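Local structure of type IV pilus secretin PilQ family protein (Vibrio cholerae, 6W6M) at residues E324-L338 and R550-V564. The protein probably forms the outer-membrane secretin channel through which the type IV competence pilus passes during natural transformation. Numbering follows the deposited sequence.
Sequences EARIVTVKEGNLEEL and RTYEQMGKSELLIFV
R326 and F563 exchange two backbone hydrogen bonds, R326 N to F563 O and F563 N to R326 O, and the same pairing recurs at every second residue as far as L338 and T551, a worked example of how a long antiparallel ladder keeps its register without a bulge. The segment axes approach to 4.6 Å, their directions 166° apart. In the non-hydrogen-bonded pairs between these, CA-H groups lean on carbonyls, as where I562 CA lies 3.4 Å from R326 O.

One carbonyl carries a double load: E559 O takes V330 N in its plane and, from above that plane, the hydroxyl T329 OG1 at 3.2 Å. That reach depends on T329 holding OG1 trans to its own nitrogen (chi1 -171°), which sets the hydroxyl beside the residue's own carbonyl carbon, within reach of the E559 carbonyl.

Strands 320-347 and 549-568 belong to the long antiparallel sheet of the secretin domain, which in this family combines with those of the other subunits, fourteen in all here, into a double-walled barrel. Strand 404-429 flanks 320-347, while 518-534 flanks 549-568.

Apolar contacts cluster toward the A325-V564 end. I327 lies alongside two neighbours on its face, CG2 3.9 Å from L560 CD1 and CG1 4.0 Å from I562 CG1; in strand 496-513, Q504 packs on L560 and I506 on I562. On the other face V328 CG2 meets the edge of the F563 ring, 4.3 Å from CE1. Farther along, the side chain of L335 slants across those of Y552 and Q554, its CG 4.3 Å from Y552 CE1 and its CD1 beside the Y552 hydroxyl and the Q554 amide carbon.

Among the charged groups, E337 and R550 run side by side, yet R550 turns to D533 and the carbonyl of A383, and the E337 carboxylate receives weak hydrogen bonds from S384, T385 and S386.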
loop_
_atom_site.group_PDB
_atom_site.type_symbol
_atom_site.label_atom_id
_atom_site.label_comp_id
_atom_site.label_asym_id
_atom_site.label_seq_id
_atom_site.Cartn_x
_atom_site.Cartn_y
_atom_site.Cartn_z
ATOM N N GLU A 324 -33.925 12.775 41.241
ATOM C CA GLU A 324 -33.732 14.210 41.106
ATOM C C GLU A 324 -32.407 14.703 41.666
ATOM O O GLU A 324 -32.144 14.598 42.856
ATOM C CB GLU A 324 -34.878 14.974 41.764
ATOM C CG GLU A 324 -34.762 16.476 41.588
ATOM C CD GLU A 324 -35.923 17.226 42.198
ATOM O OE1 GLU A 324 -36.801 16.572 42.794
ATOM O OE2 GLU A 324 -35.952 18.468 42.081
ATOM N N ALA A 325 -31.585 15.253 40.786
ATOM C CA ALA A 325 -30.288 15.802 41.153
ATOM C C ALA A 325 -30.396 17.301 41.395
ATOM O O ALA A 325 -31.307 17.965 40.916
ATOM C CB ALA A 325 -29.245 15.504 40.074
ATOM N N ARG A 326 -29.452 17.837 42.161
ATOM C CA ARG A 326 -29.469 19.261 42.474
ATOM C C ARG A 326 -28.051 19.790 42.603
ATOM O O ARG A 326 -27.304 19.343 43.469
ATOM C CB ARG A 326 -30.241 19.526 43.761
ATOM C CG ARG A 326 -30.750 20.919 43.868
ATOM C CD ARG A 326 -31.221 21.220 45.255
ATOM N NE ARG A 326 -31.962 22.473 45.293
ATOM C CZ ARG A 326 -31.885 23.352 46.281
ATOM N NH1 ARG A 326 -31.086 23.119 47.313
ATOM N NH2 ARG A 326 -32.591 24.471 46.234
ATOM N N ILE A 327 -27.691 20.755 41.767
ATOM C CA ILE A 327 -26.353 21.326 41.746
ATOM C C ILE A 327 -26.459 22.769 42.201
ATOM O O ILE A 327 -27.222 23.546 41.616
ATOM C CB ILE A 327 -25.719 21.240 40.352
ATOM C CG1 ILE A 327 -25.481 19.784 39.976
ATOM C CG2 ILE A 327 -24.422 22.005 40.306
ATOM C CD1 ILE A 327 -25.113 19.589 38.555
ATOM N N VAL A 328 -25.709 23.127 43.241
ATOM C CA VAL A 328 -25.772 24.459 43.830
ATOM C C VAL A 328 -24.374 25.058 43.871
ATOM O O VAL A 328 -23.413 24.376 44.237
ATOM C CB VAL A 328 -26.381 24.414 45.244
ATOM C CG1 VAL A 328 -26.545 25.798 45.785
ATOM C CG2 VAL A 328 -27.708 23.716 45.222
ATOM N N THR A 329 -24.255 26.333 43.505
ATOM C CA THR A 329 -22.963 26.998 43.632
ATOM C C THR A 329 -23.124 28.428 44.133
ATOM O O THR A 329 -24.075 29.122 43.770
ATOM C CB THR A 329 -22.185 26.999 42.317
ATOM O OG1 THR A 329 -20.858 27.472 42.560
ATOM C CG2 THR A 329 -22.827 27.891 41.310
ATOM N N VAL A 330 -22.174 28.855 44.965
ATOM C CA VAL A 330 -22.180 30.172 45.595
ATOM C C VAL A 330 -20.794 30.794 45.474
ATOM O O VAL A 330 -19.780 30.128 45.693
ATOM C CB VAL A 330 -22.608 30.081 47.078
ATOM C CG1 VAL A 330 -22.479 31.410 47.752
ATOM C CG2 VAL A 330 -24.029 29.587 47.198
ATOM N N LYS A 331 -20.750 32.085 45.140
ATOM C CA LYS A 331 -19.481 32.792 44.954
ATOM C C LYS A 331 -19.514 34.134 45.665
ATOM O O LYS A 331 -20.556 34.793 45.674
ATOM C CB LYS A 331 -19.185 33.018 43.479
ATOM C CG LYS A 331 -18.915 31.781 42.696
ATOM C CD LYS A 331 -18.661 32.116 41.253
ATOM C CE LYS A 331 -18.361 30.868 40.453
ATOM N NZ LYS A 331 -18.127 31.155 39.013
ATOM N N GLU A 332 -18.372 34.554 46.215
ATOM C CA GLU A 332 -18.205 35.882 46.789
ATOM C C GLU A 332 -16.818 36.432 46.498
ATOM O O GLU A 332 -15.841 35.687 46.411
ATOM C CB GLU A 332 -18.395 35.883 48.299
ATOM C CG GLU A 332 -19.774 35.584 48.773
ATOM C CD GLU A 332 -19.826 35.541 50.280
ATOM O OE1 GLU A 332 -18.741 35.559 50.898
ATOM O OE2 GLU A 332 -20.939 35.472 50.844
ATOM N N GLY A 333 -16.732 37.758 46.413
ATOM C CA GLY A 333 -15.457 38.411 46.163
ATOM C C GLY A 333 -15.331 39.835 46.675
ATOM O O GLY A 333 -16.322 40.561 46.710
ATOM N N ASN A 334 -14.122 40.241 47.072
ATOM C CA ASN A 334 -13.849 41.587 47.563
ATOM C C ASN A 334 -12.502 42.083 47.061
ATOM O O ASN A 334 -11.552 41.311 46.941
ATOM C CB ASN A 334 -13.848 41.636 49.084
ATOM C CG ASN A 334 -15.222 41.476 49.669
ATOM O OD1 ASN A 334 -16.220 41.740 49.007
ATOM N ND2 ASN A 334 -15.289 41.028 50.914
ATOM N N LEU A 335 -12.410 43.391 46.818
ATOM C CA LEU A 335 -11.173 43.984 46.307
ATOM C C LEU A 335 -11.041 45.413 46.813
ATOM O O LEU A 335 -12.050 46.114 46.926
ATOM C CB LEU A 335 -11.171 43.950 44.787
ATOM C CG LEU A 335 -9.903 44.347 44.051
ATOM C CD1 LEU A 335 -9.776 43.555 42.794
ATOM C CD2 LEU A 335 -9.959 45.805 43.720
ATOM N N GLU A 336 -9.807 45.849 47.104
ATOM C CA GLU A 336 -9.542 47.217 47.535
ATOM C C GLU A 336 -8.133 47.669 47.164
ATOM O O GLU A 336 -7.161 46.931 47.347
ATOM C CB GLU A 336 -9.733 47.345 49.026
ATOM C CG GLU A 336 -9.550 48.735 49.542
ATOM C CD GLU A 336 -9.797 48.819 51.020
ATOM O OE1 GLU A 336 -10.074 47.763 51.626
ATOM O OE2 GLU A 336 -9.714 49.931 51.580
ATOM N N GLU A 337 -8.024 48.900 46.672
ATOM C CA GLU A 337 -6.736 49.456 46.266
ATOM C C GLU A 337 -6.588 50.948 46.583
ATOM O O GLU A 337 -7.511 51.729 46.384
ATOM C CB GLU A 337 -6.523 49.221 44.772
ATOM C CG GLU A 337 -5.114 49.517 44.291
ATOM C CD GLU A 337 -4.946 49.260 42.808
ATOM O OE1 GLU A 337 -5.972 49.166 42.103
ATOM O OE2 GLU A 337 -3.790 49.155 42.347
ATOM N N LEU A 338 -5.412 51.329 47.074
ATOM C CA LEU A 338 -5.093 52.712 47.421
ATOM C C LEU A 338 -3.788 53.152 46.764
ATOM O O LEU A 338 -2.806 52.414 46.772
ATOM C CB LEU A 338 -4.956 52.886 48.933
ATOM C CG LEU A 338 -6.149 52.687 49.860
ATOM C CD1 LEU A 338 -5.720 52.772 51.293
ATOM C CD2 LEU A 338 -7.247 53.675 49.598
ATOM N N ARG A 550 1.628 52.282 47.798
ATOM C CA ARG A 550 0.414 51.750 47.196
ATOM C C ARG A 550 0.127 50.394 47.811
ATOM O O ARG A 550 1.044 49.590 48.000
ATOM C CB ARG A 550 0.531 51.624 45.682
ATOM C CG ARG A 550 -0.646 50.926 45.054
ATOM C CD ARG A 550 -0.617 51.039 43.556
ATOM N NE ARG A 550 0.625 50.528 43.005
ATOM C CZ ARG A 550 1.033 50.742 41.764
ATOM N NH1 ARG A 550 0.301 51.467 40.938
ATOM N NH2 ARG A 550 2.180 50.235 41.351
ATOM N N THR A 551 -1.141 50.157 48.121
ATOM C CA THR A 551 -1.614 48.981 48.831
ATOM C C THR A 551 -2.734 48.307 48.046
ATOM O O THR A 551 -3.638 48.971 47.529
ATOM C CB THR A 551 -2.101 49.372 50.229
ATOM O OG1 THR A 551 -3.155 50.332 50.119
ATOM C CG2 THR A 551 -0.985 49.942 51.067
ATOM N N TYR A 552 -2.673 46.977 47.971
ATOM C CA TYR A 552 -3.624 46.185 47.202
ATOM C C TYR A 552 -4.059 44.989 48.030
ATOM O O TYR A 552 -3.222 44.364 48.682
ATOM C CB TYR A 552 -2.986 45.725 45.894
ATOM C CG TYR A 552 -3.845 44.819 45.059
ATOM C CD1 TYR A 552 -4.894 45.321 44.302
ATOM C CD2 TYR A 552 -3.625 43.458 45.040
ATOM C CE1 TYR A 552 -5.680 44.498 43.545
ATOM C CE2 TYR A 552 -4.411 42.627 44.291
ATOM C CZ TYR A 552 -5.436 43.150 43.543
ATOM O OH TYR A 552 -6.220 42.314 42.792
ATOM N N GLU A 553 -5.348 44.666 48.008
ATOM C CA GLU A 553 -5.851 43.540 48.782
ATOM C C GLU A 553 -7.062 42.903 48.118
ATOM O O GLU A 553 -7.982 43.601 47.685
ATOM C CB GLU A 553 -6.213 43.976 50.179
ATOM C CG GLU A 553 -6.668 42.853 51.043
ATOM C CD GLU A 553 -6.976 43.307 52.442
ATOM O OE1 GLU A 553 -6.862 44.521 52.705
ATOM O OE2 GLU A 553 -7.325 42.452 53.283
ATOM N N GLN A 554 -7.078 41.572 48.063
ATOM C CA GLN A 554 -8.138 40.869 47.355
ATOM C C GLN A 554 -8.491 39.574 48.072
ATOM O O GLN A 554 -7.650 38.973 48.735
ATOM C CB GLN A 554 -7.721 40.576 45.921
ATOM C CG GLN A 554 -8.804 39.985 45.091
ATOM C CD GLN A 554 -8.400 39.873 43.657
ATOM O OE1 GLN A 554 -7.329 40.328 43.268
ATOM N NE2 GLN A 554 -9.245 39.242 42.855
ATOM N N MET A 555 -9.769 39.183 48.057
ATOM C CA MET A 555 -10.229 37.945 48.690
ATOM C C MET A 555 -11.374 37.294 47.902
ATOM O O MET A 555 -12.287 37.983 47.457
ATOM C CB MET A 555 -10.678 38.215 50.126
ATOM C CG MET A 555 -11.262 37.001 50.828
ATOM S SD MET A 555 -11.743 37.292 52.539
ATOM C CE MET A 555 -13.219 38.281 52.322
ATOM N N GLY A 556 -11.326 35.973 47.729
ATOM C CA GLY A 556 -12.362 35.253 47.004
ATOM C C GLY A 556 -12.773 33.989 47.720
ATOM O O GLY A 556 -11.988 33.394 48.462
ATOM N N LYS A 557 -14.014 33.567 47.484
ATOM C CA LYS A 557 -14.525 32.352 48.104
ATOM C C LYS A 557 -15.564 31.692 47.210
ATOM O O LYS A 557 -16.410 32.374 46.630
ATOM C CB LYS A 557 -15.137 32.649 49.467
ATOM C CG LYS A 557 -16.020 31.553 49.969
ATOM C CD LYS A 557 -16.548 31.852 51.345
ATOM C CE LYS A 557 -15.449 31.775 52.367
ATOM N NZ LYS A 557 -16.007 31.812 53.736
ATOM N N SER A 558 -15.513 30.365 47.119
ATOM C CA SER A 558 -16.404 29.640 46.222
ATOM C C SER A 558 -16.814 28.314 46.841
ATOM O O SER A 558 -16.049 27.700 47.586
ATOM C CB SER A 558 -15.739 29.398 44.870
ATOM O OG SER A 558 -16.587 28.659 44.026
ATOM N N GLU A 559 -18.021 27.862 46.508
ATOM C CA GLU A 559 -18.518 26.614 47.069
ATOM C C GLU A 559 -19.495 25.937 46.121
ATOM O O GLU A 559 -20.383 26.589 45.572
ATOM C CB GLU A 559 -19.189 26.866 48.409
ATOM C CG GLU A 559 -19.666 25.633 49.092
ATOM C CD GLU A 559 -20.273 25.948 50.426
ATOM O OE1 GLU A 559 -20.337 27.147 50.766
ATOM O OE2 GLU A 559 -20.688 25.008 51.136
ATOM N N LEU A 560 -19.299 24.632 45.924
ATOM C CA LEU A 560 -20.165 23.828 45.025
ATOM C C LEU A 560 -20.632 22.578 45.774
ATOM O O LEU A 560 -19.820 21.992 46.509
ATOM C CB LEU A 560 -19.365 23.453 43.774
ATOM C CG LEU A 560 -19.849 22.206 43.037
ATOM C CD1 LEU A 560 -20.929 22.559 42.028
ATOM C CD2 LEU A 560 -18.693 21.498 42.352
ATOM N N LEU A 561 -21.902 22.215 45.603
ATOM C CA LEU A 561 -22.486 21.035 46.237
ATOM C C LEU A 561 -23.398 20.299 45.268
ATOM O O LEU A 561 -24.066 20.918 44.436
ATOM C CB LEU A 561 -23.287 21.401 47.486
ATOM C CG LEU A 561 -22.533 21.992 48.674
ATOM C CD1 LEU A 561 -23.498 22.416 49.733
ATOM C CD2 LEU A 561 -21.563 20.992 49.242
ATOM N N ILE A 562 -23.446 18.969 45.393
ATOM C CA ILE A 562 -24.323 18.141 44.567
ATOM C C ILE A 562 -25.156 17.225 45.457
ATOM O O ILE A 562 -24.607 16.490 46.279
ATOM C CB ILE A 562 -23.518 17.322 43.542
ATOM C CG1 ILE A 562 -22.857 18.255 42.528
ATOM C CG2 ILE A 562 -24.416 16.346 42.827
ATOM C CD1 ILE A 562 -21.851 17.606 41.647
ATOM N N PHE A 563 -26.479 17.272 45.296
ATOM C CA PHE A 563 -27.432 16.455 46.037
ATOM C C PHE A 563 -28.169 15.507 45.100
ATOM O O PHE A 563 -28.296 15.766 43.905
ATOM C CB PHE A 563 -28.496 17.298 46.753
ATOM C CG PHE A 563 -27.953 18.320 47.685
ATOM C CD1 PHE A 563 -27.611 19.575 47.233
ATOM C CD2 PHE A 563 -27.826 18.049 49.026
ATOM C CE1 PHE A 563 -27.126 20.523 48.092
ATOM C CE2 PHE A 563 -27.340 18.996 49.886
ATOM C CZ PHE A 563 -26.991 20.235 49.417
ATOM N N VAL A 564 -28.715 14.431 45.666
ATOM C CA VAL A 564 -29.580 13.523 44.923
ATOM C C VAL A 564 -30.639 12.978 45.866
ATOM O O VAL A 564 -30.397 12.793 47.058
ATOM C CB VAL A 564 -28.782 12.384 44.246
ATOM C CG1 VAL A 564 -28.097 11.513 45.255
ATOM C CG2 VAL A 564 -29.686 11.554 43.388
#